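Flavin-containing monooxygenase (PDB 6WPU) probably oxygenates the sulfur atom of S-allyl-L-cysteine in garlic, using a bound flavin-adenine dinucleotide cofactor. Local coordinates at residues Asp402-Leu405 with Ala406-Gly410; Cys347-Gln350 with Ser351-Ile354; Ile354-Leu358 with Ser359-Ser363. All blocks are in the same frame, centred on the assembly; numbering follows the deposited sequence.

From the N terminus the chain reaches contact 2 (347-354) first, inside helix 343-358, then contact 3 (354-363), where that helix ends, and last contact 1 (402-410), at the end of helix 398-409. Each contact joins neighbouring turns of continuous chain, so none closes a long loop, and they follow in series without nesting or crossing; contacts 2 and 3 share Ile-354. The two helices pack together: Trp-404 of contact 1 meets Trp-353 of contact 2 edge-to-face, and Arg-361 NH1 of contact 3 bonds Cys-409 O. Ile-362 of contact 3 also packs on Trp-353. Through contact 2 the group leans on helix 32-43, beside the FAD.

Contact 1 of 3, residues Asp402-Leu405 with Ala406-Gly410; sequences DDWL and ANECG
The aliphatic part of Glu-408 lies over one face of the Trp-404 indole, one helical turn earlier. This is a CH-pi contact, with Glu-408 CG 3.5 Å from the centroid of the six-membered ring of Trp-404 and almost straight above it. Trp-404 CG stands anti to the backbone N (chi1 -175°), which swings the ring along the helix toward Glu-408, while the bent chain of the glutamate keeps its carboxylate plane only 14° from that of the ring. Glutamate suits the place because its methylenes cover the aromatic face and its charged end still reaches water.

The tight side is the one turned to helix 343-358. Here Leu-405 is wedged against Gln-350 and Trp-353, its CD2 lying at the edge of the Trp-404 ring and in the ring plane, and the small Ala-406 and Cys-409 are buried. The backbone beneath is regular: Ala-406 N bonds Asp-402 O at 2.8 Å, and Cys-409 N bonds Leu-405 O at 3.0 Å.

The looser side carries Asn-407, which is exposed, and a water. That water donates to Trp-404 O at 3.0 Å and to Glu-408 OE2 at 2.6 Å, so the carboxylate is tied back to its own helix through solvent. The carboxylate of Asp-403 is held beyond the helix, by a salt bridge with Arg-419 and a hydrogen bond from Ile-414 N.

At Gly-410 phi turns positive (69°), a conformation glycine adopts without strain, and the chain leaves the helix. Such i to i+4 pairing, followed by a glycine, is typical of the C-terminal end of an alpha helix.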
ATOM      1  N   ASP A 402       0.162  11.623 -11.217  1.00 45.40           N
ATOM      2  CA  ASP A 402       1.567  11.956 -10.992  1.00 45.99           C
ATOM      3  C   ASP A 402       1.979  13.182 -11.799  1.00 49.82           C
ATOM      4  O   ASP A 402       2.620  14.097 -11.273  1.00 46.74           O
ATOM      5  CB  ASP A 402       2.467  10.776 -11.366  1.00 49.56           C
ATOM      6  CG  ASP A 402       2.398   9.629 -10.374  1.00 50.83           C
ATOM      7  OD1 ASP A 402       1.826   9.784  -9.271  1.00 46.50           O
ATOM      8  OD2 ASP A 402       2.938   8.560 -10.714  1.00 48.67           O
ATOM      9  N   ASP A 403       1.630  13.209 -13.091  1.00 47.51           N
ATOM     10  CA  ASP A 403       2.039  14.332 -13.931  1.00 47.62           C
ATOM     11  C   ASP A 403       1.405  15.634 -13.461  1.00 49.81           C
ATOM     12  O   ASP A 403       2.043  16.692 -13.524  1.00 47.58           O
ATOM     13  CB  ASP A 403       1.689  14.068 -15.395  1.00 51.30           C
ATOM     14  CG  ASP A 403       2.651  13.101 -16.063  1.00 59.35           C
ATOM     15  OD1 ASP A 403       3.714  12.825 -15.480  1.00 59.41           O
ATOM     16  OD2 ASP A 403       2.338  12.609 -17.171  1.00 65.23           O
ATOM     17  N   TRP A 404       0.149  15.586 -13.000  1.00 47.87           N
ATOM     18  CA  TRP A 404      -0.454  16.784 -12.424  1.00 46.95           C
ATOM     19  C   TRP A 404       0.367  17.287 -11.237  1.00 49.26           C
ATOM     20  O   TRP A 404       0.626  18.491 -11.111  1.00 50.97           O
ATOM     21  CB  TRP A 404      -1.900  16.513 -12.000  1.00 45.72           C
ATOM     22  CG  TRP A 404      -2.589  17.756 -11.518  1.00 50.37           C
ATOM     23  CD1 TRP A 404      -3.299  18.639 -12.273  1.00 54.70           C
ATOM     24  CD2 TRP A 404      -2.597  18.276 -10.178  1.00 50.83           C
ATOM     25  NE1 TRP A 404      -3.758  19.674 -11.490  1.00 56.12           N
ATOM     26  CE2 TRP A 404      -3.340  19.476 -10.201  1.00 52.02           C
ATOM     27  CE3 TRP A 404      -2.051  17.842  -8.966  1.00 45.87           C
ATOM     28  CZ2 TRP A 404      -3.557  20.244  -9.063  1.00 45.79           C
ATOM     29  CZ3 TRP A 404      -2.265  18.609  -7.826  1.00 46.40           C
ATOM     30  CH2 TRP A 404      -3.018  19.796  -7.884  1.00 43.43           C
ATOM     31  N   LEU A 405       0.798  16.377 -10.368  1.00 44.86           N
ATOM     32  CA  LEU A 405       1.655  16.771  -9.261  1.00 37.90           C
ATOM     33  C   LEU A 405       2.978  17.327  -9.772  1.00 43.83           C
ATOM     34  O   LEU A 405       3.448  18.371  -9.305  1.00 44.29           O
ATOM     35  CB  LEU A 405       1.886  15.580  -8.329  1.00 35.25           C
ATOM     36  CG  LEU A 405       0.695  15.085  -7.499  1.00 39.45           C
ATOM     37  CD1 LEU A 405       1.005  13.745  -6.833  1.00 38.42           C
ATOM     38  CD2 LEU A 405       0.317  16.111  -6.469  1.00 36.46           C
ATOM     39  N   ALA A 406       3.592  16.648 -10.750  1.00 46.57           N
ATOM     40  CA  ALA A 406       4.857  17.131 -11.302  1.00 49.49           C
ATOM     41  C   ALA A 406       4.710  18.534 -11.883  1.00 50.76           C
ATOM     42  O   ALA A 406       5.582  19.396 -11.694  1.00 50.21           O
ATOM     43  CB  ALA A 406       5.372  16.163 -12.368  1.00 47.39           C
ATOM     44  N   ASN A 407       3.609  18.790 -12.586  1.00 53.36           N
ATOM     45  CA  ASN A 407       3.420  20.122 -13.140  1.00 58.20           C
ATOM     46  C   ASN A 407       3.199  21.160 -12.048  1.00 55.64           C
ATOM     47  O   ASN A 407       3.622  22.311 -12.195  1.00 56.89           O
ATOM     48  CB  ASN A 407       2.262  20.126 -14.129  1.00 62.48           C
ATOM     49  CG  ASN A 407       2.192  21.421 -14.913  1.00 73.02           C
ATOM     50  OD1 ASN A 407       2.914  21.603 -15.893  1.00 79.33           O
ATOM     51  ND2 ASN A 407       1.342  22.340 -14.468  1.00 72.21           N
ATOM     52  N   GLU A 408       2.562  20.782 -10.940  1.00 55.56           N
ATOM     53  CA  GLU A 408       2.418  21.728  -9.838  1.00 53.51           C
ATOM     54  C   GLU A 408       3.776  22.116  -9.269  1.00 51.07           C
ATOM     55  O   GLU A 408       4.014  23.286  -8.954  1.00 54.02           O
ATOM     56  CB  GLU A 408       1.525  21.135  -8.750  1.00 53.49           C
ATOM     57  CG  GLU A 408       0.065  21.105  -9.137  1.00 50.23           C
ATOM     58  CD  GLU A 408      -0.450  22.501  -9.474  1.00 56.27           C
ATOM     59  OE1 GLU A 408      -0.521  23.354  -8.560  1.00 55.17           O
ATOM     60  OE2 GLU A 408      -0.759  22.744 -10.655  1.00 56.60           O
ATOM     61  N   CYS A 409       4.687  21.152  -9.156  1.00 52.29           N
ATOM     62  CA  CYS A 409       6.002  21.354  -8.556  1.00 52.99           C
ATOM     63  C   CYS A 409       7.043  21.883  -9.516  1.00 51.28           C
ATOM     64  O   CYS A 409       8.142  22.220  -9.072  1.00 59.97           O
ATOM     65  CB  CYS A 409       6.550  20.037  -8.012  1.00 59.42           C
ATOM     66  SG  CYS A 409       5.560  19.333  -6.807  1.00 64.74           S
ATOM     67  N   GLY A 410       6.754  21.913 -10.809  1.00 55.69           N
ATOM     68  CA  GLY A 410       7.809  22.143 -11.773  1.00 54.24           C
ATOM     69  C   GLY A 410       8.784  20.991 -11.889  1.00 59.01           C
ATOM     70  O   GLY A 410       9.978  21.225 -12.090  1.00 60.31           O
TER
HETATM   71  O   HOH W   1      -0.998  20.724 -12.302  1.00 58.31           O

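Contact 2 of 3, residues Cys347-Gln350 with Ser351-Ile354; sequences CELQ and SKWI
Cys-347 O receives Ser-351 N at 3.0 Å, the first of four successive helical bonds. The serine hydroxyl leans back on the same turn: with chi1 at 56° OG sits between the backbone N and the carbonyl carbon, 2.9 Å from Cys-347 O and 3.1 Å from Glu-348 O, and its single proton may serve either. A short polar side chain suits this buried place against helix 32-43, since it can use acceptors of its own helix. The side chain of Cys-347 lies about 5 Å from the FAD (nearest atoms).

Glu-348 runs out fully extended, and Lys-352 curls back toward it. Their charged atoms do not touch; a water joins them, donating to Glu-348 OE2 at 2.6 Å and accepting from Lys-352 NZ at 2.7 Å. The stronger partners lie outside: Glu-348 is held by Arg-39 and by Leu-101 N, and Lys-352 by Glu-40.

Leu-349 turns to helix 398-409, where its CD1 packs on the CB of Asp-402, the aliphatic part of that residue, and its carbonyl takes Trp-353 N at 2.9 Å.

Gln-350 closes the segment. Its carbonyl accepts Ile-354 N, and Ile-354 CG1, which stands beside its own backbone N, comes within 3.2 Å of the same Gln-350 O. The buried amide is satisfied at both ends, OE1 by Gly-336 N and NE2 by Tyr-401 OH, which fixes its rotation.

The helix follows 332-334, an outermost strand of the parallel five-stranded sheet, and packs beside helix 32-43, next to the probable dinucleotide-binding glycine turn, as in the Rossmann-type FAD-binding domain of this family.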
ATOM      1  N   CYS A 347       4.392   8.777  -4.087  1.00 34.44           N
ATOM      2  CA  CYS A 347       4.638   9.406  -2.793  1.00 38.12           C
ATOM      3  C   CYS A 347       5.704  10.491  -2.909  1.00 40.24           C
ATOM      4  O   CYS A 347       5.624  11.527  -2.241  1.00 34.94           O
ATOM      5  CB  CYS A 347       5.058   8.356  -1.757  1.00 35.14           C
ATOM      6  SG  CYS A 347       3.750   7.143  -1.311  1.00 38.27           S
ATOM      7  N   GLU A 348       6.704  10.258  -3.759  1.00 37.62           N
ATOM      8  CA  GLU A 348       7.738  11.254  -4.010  1.00 40.18           C
ATOM      9  C   GLU A 348       7.123  12.550  -4.514  1.00 40.68           C
ATOM     10  O   GLU A 348       7.423  13.641  -4.005  1.00 35.25           O
ATOM     11  CB  GLU A 348       8.741  10.689  -5.023  1.00 41.01           C
ATOM     12  CG  GLU A 348       9.958  11.568  -5.381  1.00 43.52           C
ATOM     13  CD  GLU A 348      10.908  10.836  -6.355  1.00 54.18           C
ATOM     14  OE1 GLU A 348      10.486   9.800  -6.939  1.00 51.96           O
ATOM     15  OE2 GLU A 348      12.067  11.279  -6.534  1.00 56.04           O
ATOM     16  N   LEU A 349       6.228  12.444  -5.496  1.00 36.16           N
ATOM     17  CA  LEU A 349       5.646  13.639  -6.091  1.00 39.98           C
ATOM     18  C   LEU A 349       4.635  14.289  -5.154  1.00 39.41           C
ATOM     19  O   LEU A 349       4.553  15.521  -5.085  1.00 39.14           O
ATOM     20  CB  LEU A 349       5.018  13.289  -7.430  1.00 39.23           C
ATOM     21  CG  LEU A 349       6.040  12.926  -8.502  1.00 43.34           C
ATOM     22  CD1 LEU A 349       5.345  12.269  -9.701  1.00 41.68           C
ATOM     23  CD2 LEU A 349       6.838  14.172  -8.942  1.00 36.36           C
ATOM     24  N   GLN A 350       3.877  13.484  -4.406  1.00 36.71           N
ATOM     25  CA  GLN A 350       2.981  14.051  -3.405  1.00 35.40           C
ATOM     26  C   GLN A 350       3.746  14.882  -2.385  1.00 35.69           C
ATOM     27  O   GLN A 350       3.322  15.980  -2.017  1.00 36.20           O
ATOM     28  CB  GLN A 350       2.211  12.949  -2.688  1.00 32.35           C
ATOM     29  CG  GLN A 350       1.114  12.311  -3.501  1.00 32.63           C
ATOM     30  CD  GLN A 350       0.317  11.339  -2.664  1.00 33.55           C
ATOM     31  OE1 GLN A 350       0.871  10.667  -1.797  1.00 31.44           O
ATOM     32  NE2 GLN A 350      -0.990  11.267  -2.907  1.00 34.92           N
ATOM     33  N   SER A 351       4.858  14.358  -1.888  1.00 33.86           N
ATOM     34  CA  SER A 351       5.534  15.065  -0.817  1.00 36.22           C
ATOM     35  C   SER A 351       6.331  16.238  -1.372  1.00 38.49           C
ATOM     36  O   SER A 351       6.511  17.243  -0.681  1.00 35.49           O
ATOM     37  CB  SER A 351       6.413  14.093  -0.031  1.00 33.01           C
ATOM     38  OG  SER A 351       7.331  13.443  -0.888  1.00 35.71           O
ATOM     39  N   LYS A 352       6.763  16.139  -2.632  1.00 40.75           N
ATOM     40  CA  LYS A 352       7.348  17.282  -3.319  1.00 43.88           C
ATOM     41  C   LYS A 352       6.335  18.419  -3.427  1.00 45.07           C
ATOM     42  O   LYS A 352       6.668  19.590  -3.215  1.00 39.92           O
ATOM     43  CB  LYS A 352       7.839  16.842  -4.703  1.00 40.96           C
ATOM     44  CG  LYS A 352       8.903  17.719  -5.339  1.00 50.84           C
ATOM     45  CD  LYS A 352       9.303  17.173  -6.717  1.00 51.43           C
ATOM     46  CE  LYS A 352      10.044  15.836  -6.623  1.00 48.52           C
ATOM     47  NZ  LYS A 352      11.430  16.005  -6.070  1.00 52.42           N
ATOM     48  N   TRP A 353       5.083  18.081  -3.725  1.00 39.18           N
ATOM     49  CA  TRP A 353       4.015  19.070  -3.784  1.00 39.04           C
ATOM     50  C   TRP A 353       3.749  19.671  -2.409  1.00 42.98           C
ATOM     51  O   TRP A 353       3.668  20.903  -2.257  1.00 38.16           O
ATOM     52  CB  TRP A 353       2.758  18.404  -4.338  1.00 35.68           C
ATOM     53  CG  TRP A 353       1.584  19.298  -4.548  1.00 37.21           C
ATOM     54  CD1 TRP A 353       1.587  20.561  -5.086  1.00 38.41           C
ATOM     55  CD2 TRP A 353       0.222  18.995  -4.235  1.00 40.62           C
ATOM     56  NE1 TRP A 353       0.306  21.064  -5.116  1.00 40.53           N
ATOM     57  CE2 TRP A 353      -0.553  20.117  -4.608  1.00 41.98           C
ATOM     58  CE3 TRP A 353      -0.421  17.883  -3.669  1.00 38.21           C
ATOM     59  CZ2 TRP A 353      -1.938  20.159  -4.441  1.00 35.17           C
ATOM     60  CZ3 TRP A 353      -1.797  17.925  -3.509  1.00 41.31           C
ATOM     61  CH2 TRP A 353      -2.541  19.058  -3.897  1.00 40.87           C
ATOM     62  N   ILE A 354       3.619  18.810  -1.394  1.00 34.87           N
ATOM     63  CA  ILE A 354       3.350  19.279  -0.038  1.00 31.63           C
ATOM     64  C   ILE A 354       4.441  20.246   0.416  1.00 35.25           C
ATOM     65  O   ILE A 354       4.153  21.318   0.958  1.00 37.17           O
ATOM     66  CB  ILE A 354       3.222  18.092   0.929  1.00 30.34           C
ATOM     67  CG1 ILE A 354       1.967  17.267   0.638  1.00 33.38           C
ATOM     68  CG2 ILE A 354       3.209  18.580   2.392  1.00 28.72           C
ATOM     69  CD1 ILE A 354       2.009  15.918   1.367  1.00 32.96           C
TER
HETATM   70  O   HOH W   2      12.671  13.758  -6.808  1.00 48.20           O

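Contact 3 of 3, residues Ile354-Leu358 with Ser359-Ser363; sequences IAAVL and SGRIS
Gly-360 N turns back to Val-357 O at 2.9 Å, a bond of the Schellman motif that ends helix 343-358, and Ile-362 N gives a second bond back into the last turn, to Ala-356 O at 3.2 Å. Both donors stand well above the planes of their carbonyls, as expected where the chain folds back over the last turn. Gly-360 makes the reversal with phi 78°, a value that costs a residue without a side chain little.

Side chains complete the first shell. Ile-362 CG1 packs 3.7 Å from Val-357 CG2, the two side chains crossing at about a right angle, and it also touches Ala-356 CB, so the branched isoleucine packs on the apolar side of the last turn. The methyl of Ala-356 lies under one face of the Arg-361 guanidinium, with CB 3.4 Å from Arg-361 NH2. The small methyl of alanine suits a place where the flat cation lies close over it, and the bend of the arginine at chi3 (69°) brings the group back over the helix.

Further out, Ser-359 positions the arginine's backbone. Its OG accepts Arg-361 N at 3.3 Å, an ST turn, while the hydroxyl also bonds Glu-44 OE2. The same carboxylate takes a salt bridge from Arg-361 NE, and NH1 reaches Cys-409 O, so the guanidinium is gripped at two of its nitrogens and ties the turn to helix 398-409. An alanine in place of Ser-359 is likely to leave Arg-361 N without its side-chain acceptor and Glu-44 with one partner fewer.

A water joins the helix end to the loop, donating to Val-357 O at 2.7 Å and to Ile-362 O at 2.6 Å.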
ATOM      1  N   ILE A 354       3.619  18.810  -1.394  1.00 34.87           N
ATOM      2  CA  ILE A 354       3.350  19.279  -0.038  1.00 31.63           C
ATOM      3  C   ILE A 354       4.441  20.246   0.416  1.00 35.25           C
ATOM      4  O   ILE A 354       4.153  21.318   0.958  1.00 37.17           O
ATOM      5  CB  ILE A 354       3.222  18.092   0.929  1.00 30.34           C
ATOM      6  CG1 ILE A 354       1.967  17.267   0.638  1.00 33.38           C
ATOM      7  CG2 ILE A 354       3.209  18.580   2.392  1.00 28.72           C
ATOM      8  CD1 ILE A 354       2.009  15.918   1.367  1.00 32.96           C
ATOM      9  N   ALA A 355       5.709  19.874   0.203  1.00 34.85           N
ATOM     10  CA  ALA A 355       6.820  20.701   0.667  1.00 36.60           C
ATOM     11  C   ALA A 355       6.805  22.072  -0.000  1.00 36.70           C
ATOM     12  O   ALA A 355       7.016  23.095   0.663  1.00 41.63           O
ATOM     13  CB  ALA A 355       8.152  19.998   0.401  1.00 36.26           C
ATOM     14  N   ALA A 356       6.525  22.112  -1.309  1.00 37.66           N
ATOM     15  CA  ALA A 356       6.484  23.377  -2.027  1.00 37.83           C
ATOM     16  C   ALA A 356       5.302  24.235  -1.590  1.00 41.93           C
ATOM     17  O   ALA A 356       5.404  25.468  -1.575  1.00 40.00           O
ATOM     18  CB  ALA A 356       6.436  23.116  -3.529  1.00 37.03           C
ATOM     19  N   VAL A 357       4.177  23.611  -1.237  1.00 37.90           N
ATOM     20  CA  VAL A 357       3.059  24.363  -0.668  1.00 41.01           C
ATOM     21  C   VAL A 357       3.451  24.948   0.692  1.00 41.54           C
ATOM     22  O   VAL A 357       3.304  26.152   0.933  1.00 44.13           O
ATOM     23  CB  VAL A 357       1.810  23.466  -0.565  1.00 41.87           C
ATOM     24  CG1 VAL A 357       0.738  24.143   0.275  1.00 45.85           C
ATOM     25  CG2 VAL A 357       1.271  23.128  -1.944  1.00 42.81           C
ATOM     26  N   LEU A 358       3.973  24.105   1.591  1.00 34.79           N
ATOM     27  CA  LEU A 358       4.338  24.567   2.930  1.00 34.75           C
ATOM     28  C   LEU A 358       5.359  25.697   2.893  1.00 39.60           C
ATOM     29  O   LEU A 358       5.332  26.581   3.759  1.00 40.29           O
ATOM     30  CB  LEU A 358       4.881  23.403   3.763  1.00 35.56           C
ATOM     31  CG  LEU A 358       3.789  22.412   4.190  1.00 38.18           C
ATOM     32  CD1 LEU A 358       4.375  21.226   4.908  1.00 32.32           C
ATOM     33  CD2 LEU A 358       2.760  23.133   5.061  1.00 39.30           C
ATOM     34  N   SER A 359       6.265  25.681   1.914  1.00 40.49           N
ATOM     35  CA  SER A 359       7.282  26.715   1.790  1.00 42.07           C
ATOM     36  C   SER A 359       6.766  27.971   1.110  1.00 46.34           C
ATOM     37  O   SER A 359       7.516  28.952   1.012  1.00 41.32           O
ATOM     38  CB  SER A 359       8.490  26.195   1.002  1.00 40.89           C
ATOM     39  OG  SER A 359       8.220  26.214  -0.393  1.00 39.35           O
ATOM     40  N   GLY A 360       5.519  27.972   0.641  1.00 42.31           N
ATOM     41  CA  GLY A 360       4.998  29.112  -0.080  1.00 39.83           C
ATOM     42  C   GLY A 360       5.453  29.219  -1.514  1.00 46.17           C
ATOM     43  O   GLY A 360       5.016  30.141  -2.214  1.00 54.46           O
ATOM     44  N   ARG A 361       6.301  28.306  -1.989  1.00 48.13           N
ATOM     45  CA  ARG A 361       6.759  28.383  -3.374  1.00 49.42           C
ATOM     46  C   ARG A 361       5.605  28.205  -4.358  1.00 53.74           C
ATOM     47  O   ARG A 361       5.600  28.810  -5.433  1.00 56.94           O
ATOM     48  CB  ARG A 361       7.850  27.338  -3.622  1.00 49.88           C
ATOM     49  CG  ARG A 361       8.224  27.188  -5.080  1.00 53.34           C
ATOM     50  CD  ARG A 361       9.612  26.620  -5.247  1.00 59.48           C
ATOM     51  NE  ARG A 361       9.705  25.222  -4.844  1.00 67.38           N
ATOM     52  CZ  ARG A 361       9.262  24.193  -5.573  1.00 72.51           C
ATOM     53  NH1 ARG A 361       8.667  24.406  -6.745  1.00 71.67           N
ATOM     54  NH2 ARG A 361       9.408  22.948  -5.128  1.00 66.91           N
ATOM     55  N   ILE A 362       4.621  27.377  -4.019  1.00 53.41           N
ATOM     56  CA  ILE A 362       3.417  27.274  -4.828  1.00 48.43           C
ATOM     57  C   ILE A 362       2.214  27.428  -3.910  1.00 45.10           C
ATOM     58  O   ILE A 362       2.316  27.336  -2.686  1.00 47.72           O
ATOM     59  CB  ILE A 362       3.334  25.947  -5.624  1.00 56.78           C
ATOM     60  CG1 ILE A 362       3.200  24.754  -4.697  1.00 51.16           C
ATOM     61  CG2 ILE A 362       4.543  25.758  -6.548  1.00 57.19           C
ATOM     62  CD1 ILE A 362       3.167  23.462  -5.467  1.00 52.63           C
ATOM     63  N   SER A 363       1.064  27.662  -4.520  1.00 44.77           N
ATOM     64  CA  SER A 363      -0.154  27.941  -3.783  1.00 53.06           C
ATOM     65  C   SER A 363      -1.161  26.807  -3.944  1.00 52.05           C
ATOM     66  O   SER A 363      -1.128  26.045  -4.912  1.00 51.19           O
ATOM     67  CB  SER A 363      -0.767  29.262  -4.258  1.00 63.84           C
ATOM     68  OG  SER A 363      -1.797  29.687  -3.388  1.00 75.06           O
TER
HETATM   69  O   HOH W   3       1.609  27.831  -0.252  1.00 44.78           O